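Side-chain contacts in Afp3 (Serratia entomophila, PDB 6RBN), which probably forms the contractile sheath that surrounds the inner tube of the anti-feeding prophage, a phage-tail-like injection system: residues Val113-Tyr118 and Cys126-Leu131; Ala168-Leu173 and Leu186-Asn191. One frame throughout, in Å; residues are numbered along the deposited sequence.

Contact 1: residues Val113-Tyr118 and Cys126-Leu131; sequences VALRLY and CYLYPL
Leu115 and Tyr118 of helix 111-120 face Cys126 and Leu128 across an α/β layer interface, where the helix lies against a small mixed sheet whose central strand is 127-130. Three residues apart, the two helical residues stand about one turn from each other and present a neighbouring pair of bumps to the sheet. Leu115 is the forked one. It meets Leu128 tip to tip, with CD1 of Leu115 3.7 Å from CD1 of Leu128. CD2 of Leu128 settles into the notch of the fork, 3.8 Å from Leu115 CD1 and 4.1 Å from Leu115 CD2. Two branched leucines suit this place because each offers a paired methyl end that can fit against the other without any polar atom to satisfy. The side chain of Leu128 does not leave its strand straight at the helix; with CG beside the backbone N and opposite the carbonyl carbon (chi1 -62°), its methyls swing over to reach Leu115. The second hollow lies between Leu115 and the ring of Tyr118, and the compact side chain of Cys126 fills it. Its sulfur makes a sulfur-aromatic contact, 4.6 Å from the centroid of the Tyr118 ring and 45° off the ring normal, an oblique approach. The Tyr118 ring is turned away from the backbone N (chi1 173°), which carries it toward Cys126, just before strand 127-130. Phe32 of the adjacent strand 31-34 extends the apolar surface, meeting the Tyr118 ring edge-to-face and also touching Leu115, Cys126 and Leu128, while Tyr56 of helix 53-59 packs on both leucines. No hydrogen bond joins the two segments. Lodged between the two helical bumps, Cys126 SG rests 3.7 Å from Leu115 CD2 and 3.8 Å from Tyr118 CE2.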
loop_
_atom_site.group_PDB
_atom_site.type_symbol
_atom_site.label_atom_id
_atom_site.label_comp_id
_atom_site.label_asym_id
_atom_site.label_seq_id
_atom_site.Cartn_x
_atom_site.Cartn_y
_atom_site.Cartn_z
ATOM N N VAL D 113 70.939 -30.294 -15.541
ATOM C CA VAL D 113 70.090 -31.480 -15.543
ATOM C C VAL D 113 69.149 -31.453 -14.347
ATOM O O VAL D 113 67.990 -31.877 -14.447
ATOM C CB VAL D 113 70.975 -32.745 -15.562
ATOM C CG1 VAL D 113 70.145 -34.018 -15.540
ATOM C CG2 VAL D 113 71.883 -32.733 -16.778
ATOM N N ALA D 114 69.607 -30.917 -13.214
ATOM C CA ALA D 114 68.795 -30.903 -12.001
ATOM C C ALA D 114 67.630 -29.926 -12.102
ATOM O O ALA D 114 66.607 -30.124 -11.437
ATOM C CB ALA D 114 69.664 -30.569 -10.791
ATOM N N LEU D 115 67.748 -28.877 -12.920
ATOM C CA LEU D 115 66.608 -27.985 -13.092
ATOM C C LEU D 115 65.571 -28.530 -14.055
ATOM O O LEU D 115 64.391 -28.199 -13.918
ATOM C CB LEU D 115 67.036 -26.604 -13.575
ATOM C CG LEU D 115 67.636 -25.702 -12.514
ATOM C CD1 LEU D 115 67.907 -24.372 -13.131
ATOM C CD2 LEU D 115 66.670 -25.563 -11.369
ATOM N N ARG D 116 65.977 -29.328 -15.041
ATOM C CA ARG D 116 64.989 -29.942 -15.921
ATOM C C ARG D 116 64.126 -30.936 -15.157
ATOM O O ARG D 116 62.912 -31.005 -15.373
ATOM C CB ARG D 116 65.687 -30.585 -17.118
ATOM C CG ARG D 116 64.759 -31.357 -18.026
ATOM C CD ARG D 116 65.370 -31.667 -19.367
ATOM N NE ARG D 116 65.393 -30.477 -20.212
ATOM C CZ ARG D 116 65.989 -30.408 -21.396
ATOM N NH1 ARG D 116 65.948 -29.280 -22.090
ATOM N NH2 ARG D 116 66.622 -31.463 -21.888
ATOM N N LEU D 117 64.707 -31.644 -14.196
ATOM C CA LEU D 117 63.904 -32.504 -13.339
ATOM C C LEU D 117 63.079 -31.718 -12.333
ATOM O O LEU D 117 62.133 -32.270 -11.767
ATOM C CB LEU D 117 64.805 -33.490 -12.615
ATOM C CG LEU D 117 65.506 -34.445 -13.568
ATOM C CD1 LEU D 117 66.481 -35.251 -12.782
ATOM C CD2 LEU D 117 64.496 -35.338 -14.256
ATOM N N TYR D 118 63.417 -30.452 -12.092
ATOM C CA TYR D 118 62.584 -29.614 -11.237
ATOM C C TYR D 118 61.298 -29.212 -11.947
ATOM O O TYR D 118 60.210 -29.280 -11.365
ATOM C CB TYR D 118 63.361 -28.380 -10.782
ATOM C CG TYR D 118 62.518 -27.384 -10.024
ATOM C CD1 TYR D 118 62.077 -27.655 -8.739
ATOM C CD2 TYR D 118 62.166 -26.171 -10.596
ATOM C CE1 TYR D 118 61.307 -26.745 -8.048
ATOM C CE2 TYR D 118 61.397 -25.261 -9.915
ATOM C CZ TYR D 118 60.972 -25.551 -8.644
ATOM O OH TYR D 118 60.203 -24.644 -7.963
ATOM N N CYS D 126 61.598 -20.195 -8.964
ATOM C CA CYS D 126 62.903 -20.859 -9.044
ATOM C C CYS D 126 64.123 -19.934 -9.035
ATOM O O CYS D 126 64.760 -19.746 -10.074
ATOM C CB CYS D 126 62.938 -21.745 -10.292
ATOM S SG CYS D 126 64.343 -22.871 -10.413
ATOM N N TYR D 127 64.410 -19.286 -7.913
ATOM C CA TYR D 127 65.608 -18.468 -7.789
ATOM C C TYR D 127 66.865 -19.330 -7.834
ATOM O O TYR D 127 66.882 -20.462 -7.348
ATOM C CB TYR D 127 65.571 -17.652 -6.496
ATOM C CG TYR D 127 64.541 -16.553 -6.524
ATOM C CD1 TYR D 127 64.832 -15.318 -7.084
ATOM C CD2 TYR D 127 63.269 -16.763 -6.029
ATOM C CE1 TYR D 127 63.891 -14.319 -7.126
ATOM C CE2 TYR D 127 62.320 -15.773 -6.071
ATOM C CZ TYR D 127 62.634 -14.552 -6.618
ATOM O OH TYR D 127 61.687 -13.560 -6.657
ATOM N N LEU D 128 67.917 -18.795 -8.453
ATOM C CA LEU D 128 69.190 -19.490 -8.586
ATOM C C LEU D 128 70.318 -18.630 -8.040
ATOM O O LEU D 128 70.298 -17.407 -8.180
ATOM C CB LEU D 128 69.514 -19.838 -10.039
ATOM C CG LEU D 128 68.608 -20.779 -10.821
ATOM C CD1 LEU D 128 69.210 -21.008 -12.190
ATOM C CD2 LEU D 128 68.397 -22.080 -10.091
ATOM N N TYR D 129 71.304 -19.279 -7.432
ATOM C CA TYR D 129 72.528 -18.615 -6.984
ATOM C C TYR D 129 73.731 -19.386 -7.502
ATOM O O TYR D 129 74.103 -20.419 -6.916
ATOM C CB TYR D 129 72.572 -18.516 -5.462
ATOM C CG TYR D 129 73.802 -17.814 -4.941
ATOM C CD1 TYR D 129 73.945 -16.441 -5.075
ATOM C CD2 TYR D 129 74.816 -18.521 -4.309
ATOM C CE1 TYR D 129 75.062 -15.794 -4.601
ATOM C CE2 TYR D 129 75.936 -17.879 -3.830
ATOM C CZ TYR D 129 76.052 -16.516 -3.981
ATOM O OH TYR D 129 77.166 -15.870 -3.508
ATOM N N PRO D 130 74.367 -18.941 -8.589
ATOM C CA PRO D 130 75.546 -19.652 -9.100
ATOM C C PRO D 130 76.766 -19.496 -8.203
ATOM O O PRO D 130 77.272 -18.391 -7.994
ATOM C CB PRO D 130 75.767 -19.019 -10.476
ATOM C CG PRO D 130 75.147 -17.680 -10.381
ATOM C CD PRO D 130 73.976 -17.821 -9.461
ATOM N N LEU D 131 77.237 -20.616 -7.663
ATOM C CA LEU D 131 78.354 -20.647 -6.729
ATOM C C LEU D 131 79.315 -21.720 -7.214
ATOM O O LEU D 131 79.005 -22.912 -7.132
ATOM C CB LEU D 131 77.843 -20.912 -5.309
ATOM C CG LEU D 131 78.679 -20.786 -4.035
ATOM C CD1 LEU D 131 79.420 -22.055 -3.716
ATOM C CD2 LEU D 131 79.646 -19.625 -4.160
#

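Contact 2: residues Ala168-Leu173 and Leu186-Asn191; sequences AVYGAL and LADSVN
Helix-on-strand packing joins helix 163-172 to strand 185-188, and one aromatic side chain, Tyr170, spans the gap. The axes of the short segments 168-172 and 186-188 come within 10.5 Å and run roughly antiparallel, at 143°, a separation that a tyrosine is long enough to bridge. A chi1 of -67° swings the Tyr170 ring away from its own carbonyl carbon and extends it toward Ala187. The methyl group of Ala187 makes an off-centre CH-pi contact: CB is 4.2 Å from the centroid of the Tyr170 ring and lies 3.8 Å from its CE2. A small residue suits this place, since the outer part of the ring can come down to the backbone itself, with Tyr170 OH 3.4 Å from Ala187 CA. The hydroxyl thus ends beside the Ala187-Asp188 peptide, 3.5 Å from Asp188 N. Asp188 directs its polar end elsewhere. Its OD1 is hydrogen-bonded to Ser271 OG, which also bonds Leu186 O, and its OD2 has a long, weak ion pair with Arg166; these partners probably help to make a buried carboxylate tolerable. Leu186 points away from Tyr170 and packs on Ala275 and Tyr278 of helix 271-284. The strand thus meets two helices through successive residues, as is characteristic of layered α/β packing.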
loop_
_atom_site.group_PDB
_atom_site.type_symbol
_atom_site.label_atom_id
_atom_site.label_comp_id
_atom_site.label_asym_id
_atom_site.label_seq_id
_atom_site.Cartn_x
_atom_site.Cartn_y
_atom_site.Cartn_z
ATOM N N ALA D 168 79.485 -27.091 3.010
ATOM C CA ALA D 168 79.782 -25.668 3.102
ATOM C C ALA D 168 78.533 -24.818 2.913
ATOM O O ALA D 168 78.440 -23.721 3.473
ATOM C CB ALA D 168 80.843 -25.288 2.072
ATOM N N VAL D 169 77.566 -25.302 2.134
ATOM C CA VAL D 169 76.323 -24.566 1.945
ATOM C C VAL D 169 75.389 -24.766 3.133
ATOM O O VAL D 169 74.773 -23.811 3.618
ATOM C CB VAL D 169 75.668 -24.983 0.614
ATOM C CG1 VAL D 169 74.305 -24.345 0.447
ATOM C CG2 VAL D 169 76.557 -24.593 -0.547
ATOM N N TYR D 170 75.291 -26.000 3.640
ATOM C CA TYR D 170 74.383 -26.282 4.750
ATOM C C TYR D 170 74.862 -25.643 6.046
ATOM O O TYR D 170 74.045 -25.328 6.918
ATOM C CB TYR D 170 74.231 -27.790 4.953
ATOM C CG TYR D 170 73.522 -28.526 3.839
ATOM C CD1 TYR D 170 72.753 -27.850 2.901
ATOM C CD2 TYR D 170 73.634 -29.904 3.722
ATOM C CE1 TYR D 170 72.116 -28.527 1.883
ATOM C CE2 TYR D 170 73.000 -30.589 2.707
ATOM C CZ TYR D 170 72.241 -29.894 1.791
ATOM O OH TYR D 170 71.605 -30.568 0.778
ATOM N N GLY D 171 76.173 -25.446 6.194
ATOM C CA GLY D 171 76.680 -24.753 7.363
ATOM C C GLY D 171 76.502 -23.254 7.287
ATOM O O GLY D 171 76.332 -22.598 8.319
ATOM N N ALA D 172 76.534 -22.690 6.079
ATOM C CA ALA D 172 76.332 -21.258 5.915
ATOM C C ALA D 172 74.870 -20.865 6.064
ATOM O O ALA D 172 74.574 -19.712 6.392
ATOM C CB ALA D 172 76.855 -20.805 4.552
ATOM N N LEU D 173 73.951 -21.798 5.832
ATOM C CA LEU D 173 72.524 -21.527 5.914
ATOM C C LEU D 173 71.906 -21.988 7.221
ATOM O O LEU D 173 70.705 -21.792 7.422
ATOM C CB LEU D 173 71.795 -22.198 4.748
ATOM C CG LEU D 173 72.179 -21.705 3.357
ATOM C CD1 LEU D 173 71.440 -22.487 2.288
ATOM C CD2 LEU D 173 71.908 -20.228 3.235
ATOM N N LEU D 186 66.074 -28.397 2.484
ATOM C CA LEU D 186 65.922 -29.762 1.989
ATOM C C LEU D 186 67.319 -30.354 1.838
ATOM O O LEU D 186 67.938 -30.266 0.777
ATOM C CB LEU D 186 65.160 -29.795 0.676
ATOM C CG LEU D 186 63.703 -29.358 0.729
ATOM C CD1 LEU D 186 63.097 -29.358 -0.656
ATOM C CD2 LEU D 186 62.939 -30.270 1.654
ATOM N N ALA D 187 67.810 -30.962 2.910
ATOM C CA ALA D 187 69.139 -31.544 2.914
ATOM C C ALA D 187 69.109 -32.944 2.315
ATOM O O ALA D 187 68.051 -33.507 2.028
ATOM C CB ALA D 187 69.703 -31.578 4.333
ATOM N N ASP D 188 70.298 -33.508 2.129
ATOM C CA ASP D 188 70.451 -34.817 1.511
ATOM C C ASP D 188 71.428 -35.644 2.325
ATOM O O ASP D 188 72.536 -35.188 2.618
ATOM C CB ASP D 188 70.956 -34.686 0.078
ATOM C CG ASP D 188 69.929 -34.097 -0.838
ATOM O OD1 ASP D 188 68.731 -34.385 -0.656
ATOM O OD2 ASP D 188 70.304 -33.298 -1.719
ATOM N N SER D 189 71.020 -36.854 2.677
ATOM C CA SER D 189 71.907 -37.730 3.415
ATOM C C SER D 189 72.979 -38.289 2.489
ATOM O O SER D 189 72.835 -38.311 1.264
ATOM C CB SER D 189 71.119 -38.866 4.061
ATOM O OG SER D 189 71.981 -39.708 4.800
ATOM N N VAL D 190 74.073 -38.736 3.090
ATOM C CA VAL D 190 75.202 -39.278 2.346
ATOM C C VAL D 190 75.237 -40.794 2.424
ATOM O O VAL D 190 75.331 -41.475 1.403
ATOM C CB VAL D 190 76.517 -38.657 2.860
ATOM C CG1 VAL D 190 77.696 -39.184 2.066
ATOM C CG2 VAL D 190 76.435 -37.150 2.798
ATOM N N ASN D 191 75.159 -41.344 3.636
ATOM C CA ASN D 191 75.111 -42.790 3.807
ATOM C C ASN D 191 74.044 -43.221 4.809
ATOM O O ASN D 191 74.086 -44.357 5.294
ATOM C CB ASN D 191 76.490 -43.332 4.210
ATOM C CG ASN D 191 77.066 -42.644 5.440
ATOM O OD1 ASN D 191 76.430 -41.792 6.053
ATOM N ND2 ASN D 191 78.287 -43.021 5.801
#

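In the fold
The contacts follow one another in series along the chain: the pairing of 113-118 with 126-131 is complete before that of 168-173 with 186-191 begins. Their centres are 16 Å apart and their nearest atoms about 5 Å, so they are neighbours without touching. Each sets a helix against a strand, but the strands belong to different sheets, 127-130 to the mixed one and 185-188 to a parallel pair with 204-207. Helix 271-284 links them, its Ala275 meeting both Tyr118 and Leu186; Tyr165 of helix 163-172 also hydrogen-bonds Leu131. Both contacts are buried and touched by no other chain, so both belong to the interior of a single sheath subunit rather than to an interface between subunits.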